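Laccase (Uncultured bacterium, PDB 4F7K) probably oxidises phenolic and related substrates while reducing dioxygen to water, as a laccase of the multicopper oxidase family. Local coordinates at residues 186-191 against 233-238; 229-234 against 371-376. All coordinates share one frame; numbering follows the deposited sequence.

Interaction 1 of 2, residues 186-191 against 233-238; sequences LRLINV and ADIIAD
Leu186 and Ile235 face each other as an antiparallel hydrogen-bonded pair. Leu186 N reaches Ile235 O at 2.7 Å, and Ile235 N returns to Leu186 O. Leu188 and Ala233 form the next such pair, with Leu188 N 2.9 Å from Ala233 O. Between them Arg187 and Asp234 make a non-hydrogen-bonded pair, and their side chains run side by side.

The Arg187 chain can be followed outward. Arg187 CB passes Asp234 OD1 at 3.7 Å. Arg187 CG lies 3.5 Å from Asp234 OD1. The chain is extended from CG to NE, which carries the guanidinium past the carboxylate. NE forms a salt bridge to Asp132. Arg187 NH1 lies 3.9 Å from Asp234 OD2, a long salt bridge; the two planes are 88° apart and no N-H points at the oxygen. Thr98 OG1 bonds both Arg187 NH1 and Asp234 OD1, and Arg185 pairs with Asp234 OD2.

On the opposite face Leu186, Leu188 and Ile235 meet, with Leu188 CD2 3.9 Å from Ile235 CD1. An alanine in place of Asp234 would probably leave Arg185 without this counter-charge and Thr98 OG1 without its carboxylate partner. The backbone bonds thus set the register of this cupredoxin-type sheet, while the buried arginine and carboxylate attract through charge alone, their directed bonds going to other residues.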
ATOM      1  N   LEU A 186       4.915 -12.637   5.293  1.00 37.92           N
ATOM      2  CA  LEU A 186       5.579 -11.509   4.701  1.00 36.53           C
ATOM      3  C   LEU A 186       4.546 -10.586   4.033  1.00 35.44           C
ATOM      4  O   LEU A 186       3.929 -10.963   3.034  1.00 36.51           O
ATOM      5  CB  LEU A 186       6.632 -11.995   3.674  1.00 36.67           C
ATOM      6  CG  LEU A 186       7.745 -12.918   4.206  1.00 35.76           C
ATOM      7  CD1 LEU A 186       8.531 -13.505   3.069  1.00 35.74           C
ATOM      8  CD2 LEU A 186       8.689 -12.187   5.151  1.00 32.58           C
ATOM      9  N   ARG A 187       4.371  -9.402   4.623  1.00 33.31           N
ATOM     10  CA  ARG A 187       3.428  -8.357   4.183  1.00 32.06           C
ATOM     11  C   ARG A 187       4.115  -7.304   3.321  1.00 31.27           C
ATOM     12  O   ARG A 187       4.754  -6.368   3.842  1.00 30.05           O
ATOM     13  CB  ARG A 187       2.771  -7.706   5.405  1.00 31.83           C
ATOM     14  CG  ARG A 187       1.964  -8.721   6.283  1.00 33.49           C
ATOM     15  CD  ARG A 187       1.400  -7.990   7.458  1.00 33.65           C
ATOM     16  NE  ARG A 187       0.850  -8.851   8.503  1.00 36.65           N
ATOM     17  CZ  ARG A 187      -0.458  -8.998   8.755  1.00 37.37           C
ATOM     18  NH1 ARG A 187      -1.364  -8.384   7.998  1.00 32.43           N
ATOM     19  NH2 ARG A 187      -0.857  -9.782   9.763  1.00 36.00           N
ATOM     20  N   LEU A 188       4.004  -7.483   2.002  1.00 30.87           N
ATOM     21  CA  LEU A 188       4.764  -6.682   1.076  1.00 30.99           C
ATOM     22  C   LEU A 188       3.931  -5.490   0.725  1.00 30.68           C
ATOM     23  O   LEU A 188       2.753  -5.614   0.393  1.00 30.88           O
ATOM     24  CB  LEU A 188       5.097  -7.446  -0.223  1.00 31.80           C
ATOM     25  CG  LEU A 188       6.280  -8.423  -0.268  1.00 32.66           C
ATOM     26  CD1 LEU A 188       6.307  -9.452   0.849  1.00 32.04           C
ATOM     27  CD2 LEU A 188       6.282  -9.129  -1.642  1.00 34.40           C
ATOM     28  N   ILE A 189       4.562  -4.331   0.783  1.00 29.11           N
ATOM     29  CA  ILE A 189       3.886  -3.123   0.430  1.00 29.29           C
ATOM     30  C   ILE A 189       4.791  -2.309  -0.465  1.00 28.17           C
ATOM     31  O   ILE A 189       5.927  -2.005  -0.059  1.00 28.20           O
ATOM     32  CB  ILE A 189       3.547  -2.260   1.664  1.00 27.61           C
ATOM     33  CG1 ILE A 189       2.822  -3.091   2.732  1.00 29.56           C
ATOM     34  CG2 ILE A 189       2.723  -1.064   1.209  1.00 28.09           C
ATOM     35  CD1 ILE A 189       2.586  -2.361   4.085  1.00 27.21           C
ATOM     36  N   ASN A 190       4.293  -1.949  -1.651  1.00 26.82           N
ATOM     37  CA  ASN A 190       5.019  -1.021  -2.524  1.00 27.23           C
ATOM     38  C   ASN A 190       4.645   0.396  -2.106  1.00 27.39           C
ATOM     39  O   ASN A 190       3.506   0.833  -2.381  1.00 27.59           O
ATOM     40  CB  ASN A 190       4.721  -1.249  -4.027  1.00 26.64           C
ATOM     41  CG  ASN A 190       5.496  -0.251  -4.941  1.00 28.22           C
ATOM     42  OD1 ASN A 190       6.120   0.690  -4.443  1.00 29.83           O
ATOM     43  ND2 ASN A 190       5.458  -0.458  -6.269  1.00 26.00           N
ATOM     44  N   VAL A 191       5.549   1.072  -1.377  1.00 25.94           N
ATOM     45  CA  VAL A 191       5.252   2.408  -0.856  1.00 27.00           C
ATOM     46  C   VAL A 191       5.859   3.503  -1.742  1.00 27.62           C
ATOM     47  O   VAL A 191       5.717   4.680  -1.450  1.00 28.21           O
ATOM     48  CB  VAL A 191       5.696   2.602   0.623  1.00 28.40           C
ATOM     49  CG1 VAL A 191       5.021   1.550   1.522  1.00 26.96           C
ATOM     50  CG2 VAL A 191       7.263   2.541   0.769  1.00 24.72           C
ATOM     51  N   ALA A 233       0.896  -7.284  -1.207  1.00 33.50           N
ATOM     52  CA  ALA A 233       0.641  -8.703  -1.316  1.00 35.79           C
ATOM     53  C   ALA A 233       1.086  -9.358  -0.022  1.00 36.33           C
ATOM     54  O   ALA A 233       2.158  -9.048   0.470  1.00 35.22           O
ATOM     55  CB  ALA A 233       1.334  -9.326  -2.504  1.00 34.74           C
ATOM     56  N   ASP A 234       0.248 -10.237   0.530  1.00 37.52           N
ATOM     57  CA  ASP A 234       0.639 -11.057   1.685  1.00 39.17           C
ATOM     58  C   ASP A 234       1.188 -12.417   1.219  1.00 40.19           C
ATOM     59  O   ASP A 234       0.603 -13.078   0.386  1.00 42.05           O
ATOM     60  CB  ASP A 234      -0.559 -11.293   2.635  1.00 40.21           C
ATOM     61  CG  ASP A 234      -0.705 -10.212   3.699  1.00 41.32           C
ATOM     62  OD1 ASP A 234      -0.161  -9.085   3.534  1.00 42.31           O
ATOM     63  OD2 ASP A 234      -1.357 -10.487   4.732  1.00 42.53           O
ATOM     64  N   ILE A 235       2.304 -12.836   1.788  1.00 40.06           N
ATOM     65  CA  ILE A 235       2.905 -14.106   1.454  1.00 41.32           C
ATOM     66  C   ILE A 235       3.103 -14.930   2.721  1.00 42.89           C
ATOM     67  O   ILE A 235       3.637 -14.451   3.721  1.00 40.51           O
ATOM     68  CB  ILE A 235       4.231 -13.927   0.698  1.00 41.20           C
ATOM     69  CG1 ILE A 235       3.929 -13.575  -0.769  1.00 41.27           C
ATOM     70  CG2 ILE A 235       5.105 -15.186   0.782  1.00 42.70           C
ATOM     71  CD1 ILE A 235       4.930 -12.748  -1.433  1.00 41.63           C
ATOM     72  N   ILE A 236       2.634 -16.180   2.690  1.00 45.14           N
ATOM     73  CA  ILE A 236       3.049 -17.066   3.737  1.00 47.03           C
ATOM     74  C   ILE A 236       3.962 -18.099   3.106  1.00 48.79           C
ATOM     75  O   ILE A 236       3.650 -18.669   2.066  1.00 50.62           O
ATOM     76  CB  ILE A 236       1.844 -17.673   4.479  1.00 49.44           C
ATOM     77  CG1 ILE A 236       1.150 -16.559   5.283  1.00 48.20           C
ATOM     78  CG2 ILE A 236       2.295 -18.816   5.368  1.00 49.60           C
ATOM     79  CD1 ILE A 236      -0.313 -16.908   5.672  1.00 51.49           C
ATOM     80  N   ALA A 237       5.099 -18.330   3.742  1.00 48.59           N
ATOM     81  CA  ALA A 237       6.080 -19.230   3.206  1.00 49.89           C
ATOM     82  C   ALA A 237       6.932 -19.789   4.327  1.00 51.33           C
ATOM     83  O   ALA A 237       6.963 -19.241   5.437  1.00 49.81           O
ATOM     84  CB  ALA A 237       6.945 -18.515   2.163  1.00 48.09           C
ATOM     85  N   ASP A 238       7.593 -20.906   4.029  1.00 54.06           N
ATOM     86  CA  ASP A 238       8.498 -21.556   4.954  1.00 55.76           C
ATOM     87  C   ASP A 238       9.914 -21.199   4.551  1.00 54.93           C
ATOM     88  O   ASP A 238      10.233 -21.127   3.349  1.00 54.18           O
ATOM     89  CB  ASP A 238       8.315 -23.077   4.889  1.00 59.56           C
ATOM     90  CG  ASP A 238       6.924 -23.533   5.353  1.00 62.24           C
ATOM     91  OD1 ASP A 238       6.479 -23.127   6.449  1.00 60.56           O
ATOM     92  OD2 ASP A 238       6.281 -24.315   4.614  1.00 65.68           O
TER

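Interaction 2 of 2, residues 229-234 against 371-376; sequences PAQRAD and ALRDTT
Arg232 grips Asp374 end-on, one nitrogen to each carboxylate oxygen. Arg232 NH2 meets Asp374 OD2 at 2.7 Å and Arg232 NH1 meets Asp374 OD1 at 3.1 Å. Both bonds use syn lone pairs and are nearly straight. The guanidinium and carboxylate are nearly coplanar, 9° apart. Bends at chi2 and chi3 fold the arginine chain round to this position. Arg232 NH1 also donates to Ala230 O at 2.9 Å, within the guanidinium plane. Thr375 OG1 donates to Asp374 OD1, so that oxygen is held by two donors.

Gln231 packs just as closely. Its amide lies over one face of the Arg373 guanidinium, with the planes 6° apart, and NE2 is offset toward the rim. Gln231 NE2 also donates to Thr375 O at 2.8 Å in a straight bond, which fixes the amide in its stacked position. Gln231 OE1 accepts from Ala228 N, so both ends of the amide are engaged. Arg373 NH1 forms a salt bridge to Asp212.

The Thr375 methyl side is held by van der Waals contact without a hydrogen bond. Thr375 CG2 lies 3.2 Å from Pro229 O and 3.9 Å from Ala230 CB. On the solvent side, Ala371 and Leu372 are partly exposed and do not touch 229-234.

The contact joins the second and third multicopper oxidase regions. Segment 229-234 leads into strand 232-239, while 371-376 bridges strands 369-373 and 375-378, which belong to different sheets. Strand 59-62 of the first region packs alongside, where His62 touches Ala230, Arg232 and Asp374 and bonds Thr375 OG1.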
ATOM      1  N   PRO A 229       2.570   0.935  -7.500  1.00 29.59           N
ATOM      2  CA  PRO A 229       2.564   1.845  -6.346  1.00 29.92           C
ATOM      3  C   PRO A 229       1.354   1.612  -5.441  1.00 29.73           C
ATOM      4  O   PRO A 229       0.263   1.511  -5.961  1.00 30.19           O
ATOM      5  CB  PRO A 229       2.476   3.256  -6.995  1.00 29.28           C
ATOM      6  CG  PRO A 229       3.103   3.069  -8.333  1.00 31.48           C
ATOM      7  CD  PRO A 229       2.884   1.632  -8.762  1.00 30.28           C
ATOM      8  N   ALA A 230       1.566   1.510  -4.116  1.00 29.37           N
ATOM      9  CA  ALA A 230       0.495   1.438  -3.086  1.00 29.82           C
ATOM     10  C   ALA A 230      -0.157   0.061  -2.949  1.00 30.77           C
ATOM     11  O   ALA A 230      -0.961  -0.150  -2.065  1.00 32.67           O
ATOM     12  CB  ALA A 230      -0.581   2.525  -3.297  1.00 30.96           C
ATOM     13  N   GLN A 231       0.187  -0.859  -3.838  1.00 31.50           N
ATOM     14  CA  GLN A 231      -0.307  -2.255  -3.817  1.00 31.65           C
ATOM     15  C   GLN A 231       0.408  -3.089  -2.756  1.00 31.06           C
ATOM     16  O   GLN A 231       1.581  -2.840  -2.404  1.00 28.87           O
ATOM     17  CB  GLN A 231      -0.140  -2.911  -5.201  1.00 31.70           C
ATOM     18  CG  GLN A 231      -1.135  -2.375  -6.260  1.00 32.80           C
ATOM     19  CD  GLN A 231      -1.134  -3.187  -7.557  1.00 34.82           C
ATOM     20  OE1 GLN A 231      -0.137  -3.809  -7.893  1.00 33.46           O
ATOM     21  NE2 GLN A 231      -2.264  -3.185  -8.283  1.00 35.56           N
ATOM     22  N   ARG A 232      -0.320  -4.065  -2.235  1.00 32.20           N
ATOM     23  CA  ARG A 232       0.184  -4.972  -1.214  1.00 32.30           C
ATOM     24  C   ARG A 232       0.003  -6.409  -1.668  1.00 34.46           C
ATOM     25  O   ARG A 232      -0.958  -6.732  -2.419  1.00 36.00           O
ATOM     26  CB  ARG A 232      -0.602  -4.777   0.085  1.00 33.08           C
ATOM     27  CG  ARG A 232      -0.131  -3.643   0.929  1.00 31.43           C
ATOM     28  CD  ARG A 232      -0.918  -2.366   0.690  1.00 31.91           C
ATOM     29  NE  ARG A 232      -2.297  -2.523   1.111  1.00 35.61           N
ATOM     30  CZ  ARG A 232      -3.349  -2.143   0.398  1.00 35.67           C
ATOM     31  NH1 ARG A 232      -3.178  -1.520  -0.756  1.00 33.29           N
ATOM     32  NH2 ARG A 232      -4.581  -2.363   0.864  1.00 36.98           N
ATOM     33  N   ALA A 233       0.896  -7.284  -1.207  1.00 33.50           N
ATOM     34  CA  ALA A 233       0.641  -8.703  -1.316  1.00 35.79           C
ATOM     35  C   ALA A 233       1.086  -9.358  -0.022  1.00 36.33           C
ATOM     36  O   ALA A 233       2.158  -9.048   0.470  1.00 35.22           O
ATOM     37  CB  ALA A 233       1.334  -9.326  -2.504  1.00 34.74           C
ATOM     38  N   ASP A 234       0.248 -10.237   0.530  1.00 37.52           N
ATOM     39  CA  ASP A 234       0.639 -11.057   1.685  1.00 39.17           C
ATOM     40  C   ASP A 234       1.188 -12.417   1.219  1.00 40.19           C
ATOM     41  O   ASP A 234       0.603 -13.078   0.386  1.00 42.05           O
ATOM     42  CB  ASP A 234      -0.559 -11.293   2.635  1.00 40.21           C
ATOM     43  CG  ASP A 234      -0.705 -10.212   3.699  1.00 41.32           C
ATOM     44  OD1 ASP A 234      -0.161  -9.085   3.534  1.00 42.31           O
ATOM     45  OD2 ASP A 234      -1.357 -10.487   4.732  1.00 42.53           O
ATOM     46  N   ALA A 371      -8.476 -10.066  -9.952  1.00 54.39           N
ATOM     47  CA  ALA A 371      -8.037  -9.553  -8.649  1.00 51.97           C
ATOM     48  C   ALA A 371      -8.971  -8.485  -8.119  1.00 50.31           C
ATOM     49  O   ALA A 371      -9.449  -7.623  -8.858  1.00 49.55           O
ATOM     50  CB  ALA A 371      -6.590  -8.995  -8.730  1.00 49.59           C
ATOM     51  N   LEU A 372      -9.259  -8.601  -6.835  1.00 49.96           N
ATOM     52  CA  LEU A 372      -9.987  -7.608  -6.100  1.00 48.87           C
ATOM     53  C   LEU A 372      -8.910  -6.798  -5.405  1.00 46.08           C
ATOM     54  O   LEU A 372      -8.082  -7.340  -4.663  1.00 45.20           O
ATOM     55  CB  LEU A 372     -10.932  -8.271  -5.096  1.00 50.91           C
ATOM     56  CG  LEU A 372     -11.650  -7.332  -4.132  1.00 51.02           C
ATOM     57  CD1 LEU A 372     -12.702  -6.520  -4.833  1.00 52.63           C
ATOM     58  CD2 LEU A 372     -12.312  -8.127  -3.019  1.00 56.08           C
ATOM     59  N   ARG A 373      -8.915  -5.501  -5.684  1.00 44.62           N
ATOM     60  CA  ARG A 373      -7.818  -4.597  -5.372  1.00 42.57           C
ATOM     61  C   ARG A 373      -8.402  -3.316  -4.797  1.00 41.71           C
ATOM     62  O   ARG A 373      -9.597  -3.095  -4.900  1.00 43.37           O
ATOM     63  CB  ARG A 373      -7.093  -4.223  -6.683  1.00 41.84           C
ATOM     64  CG  ARG A 373      -6.153  -5.281  -7.288  1.00 43.40           C
ATOM     65  CD  ARG A 373      -4.743  -5.082  -6.662  1.00 45.42           C
ATOM     66  NE  ARG A 373      -3.768  -5.957  -7.274  1.00 46.68           N
ATOM     67  CZ  ARG A 373      -2.590  -6.282  -6.766  1.00 45.38           C
ATOM     68  NH1 ARG A 373      -2.168  -5.810  -5.581  1.00 39.46           N
ATOM     69  NH2 ARG A 373      -1.831  -7.110  -7.482  1.00 47.50           N
ATOM     70  N   ASP A 374      -7.565  -2.453  -4.221  1.00 39.28           N
ATOM     71  CA  ASP A 374      -8.009  -1.097  -3.969  1.00 39.00           C
ATOM     72  C   ASP A 374      -7.165  -0.101  -4.799  1.00 37.54           C
ATOM     73  O   ASP A 374      -7.485   1.094  -4.851  1.00 37.69           O
ATOM     74  CB  ASP A 374      -8.069  -0.763  -2.451  1.00 38.49           C
ATOM     75  CG  ASP A 374      -6.726  -0.917  -1.740  1.00 39.94           C
ATOM     76  OD1 ASP A 374      -5.687  -0.455  -2.301  1.00 35.98           O
ATOM     77  OD2 ASP A 374      -6.708  -1.495  -0.602  1.00 41.73           O
ATOM     78  N   THR A 375      -6.141  -0.621  -5.481  1.00 35.42           N
ATOM     79  CA  THR A 375      -5.224   0.178  -6.268  1.00 34.74           C
ATOM     80  C   THR A 375      -4.859  -0.637  -7.481  1.00 34.80           C
ATOM     81  O   THR A 375      -4.473  -1.803  -7.349  1.00 34.65           O
ATOM     82  CB  THR A 375      -3.893   0.425  -5.482  1.00 33.19           C
ATOM     83  OG1 THR A 375      -4.179   0.956  -4.187  1.00 36.24           O
ATOM     84  CG2 THR A 375      -2.942   1.363  -6.215  1.00 31.48           C
ATOM     85  N   THR A 376      -4.922  -0.026  -8.652  1.00 33.72           N
ATOM     86  CA  THR A 376      -4.588  -0.733  -9.853  1.00 35.14           C
ATOM     87  C   THR A 376      -3.613   0.047 -10.730  1.00 35.62           C
ATOM     88  O   THR A 376      -3.214   1.153 -10.380  1.00 35.61           O
ATOM     89  CB  THR A 376      -5.843  -1.172 -10.619  1.00 37.47           C
ATOM     90  OG1 THR A 376      -5.448  -2.018 -11.689  1.00 36.36           O
ATOM     91  CG2 THR A 376      -6.660   0.012 -11.127  1.00 36.66           C
TER

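Interactions 1 and 2 share Ala233 and Asp234, and their centres are about 11 Å apart. Strand 232-239 pairs with strand 183-190 in interaction 1, and the loop leading into it meets the third region in interaction 2. Asn190 joins them directly: Asn190 O lies 2.7 Å from Ala230 N and Asn190 N lies 3.0 Å from Gln231 O, both probable hydrogen bonds. Thr98 also serves both, through its hydroxyl to Asp234 and its carbonyl to Arg232. Interaction 2 borders His62 and His354, which lie in histidine-rich motifs that supply copper-cluster ligands in multicopper oxidases. It is therefore probably second-shell to that site.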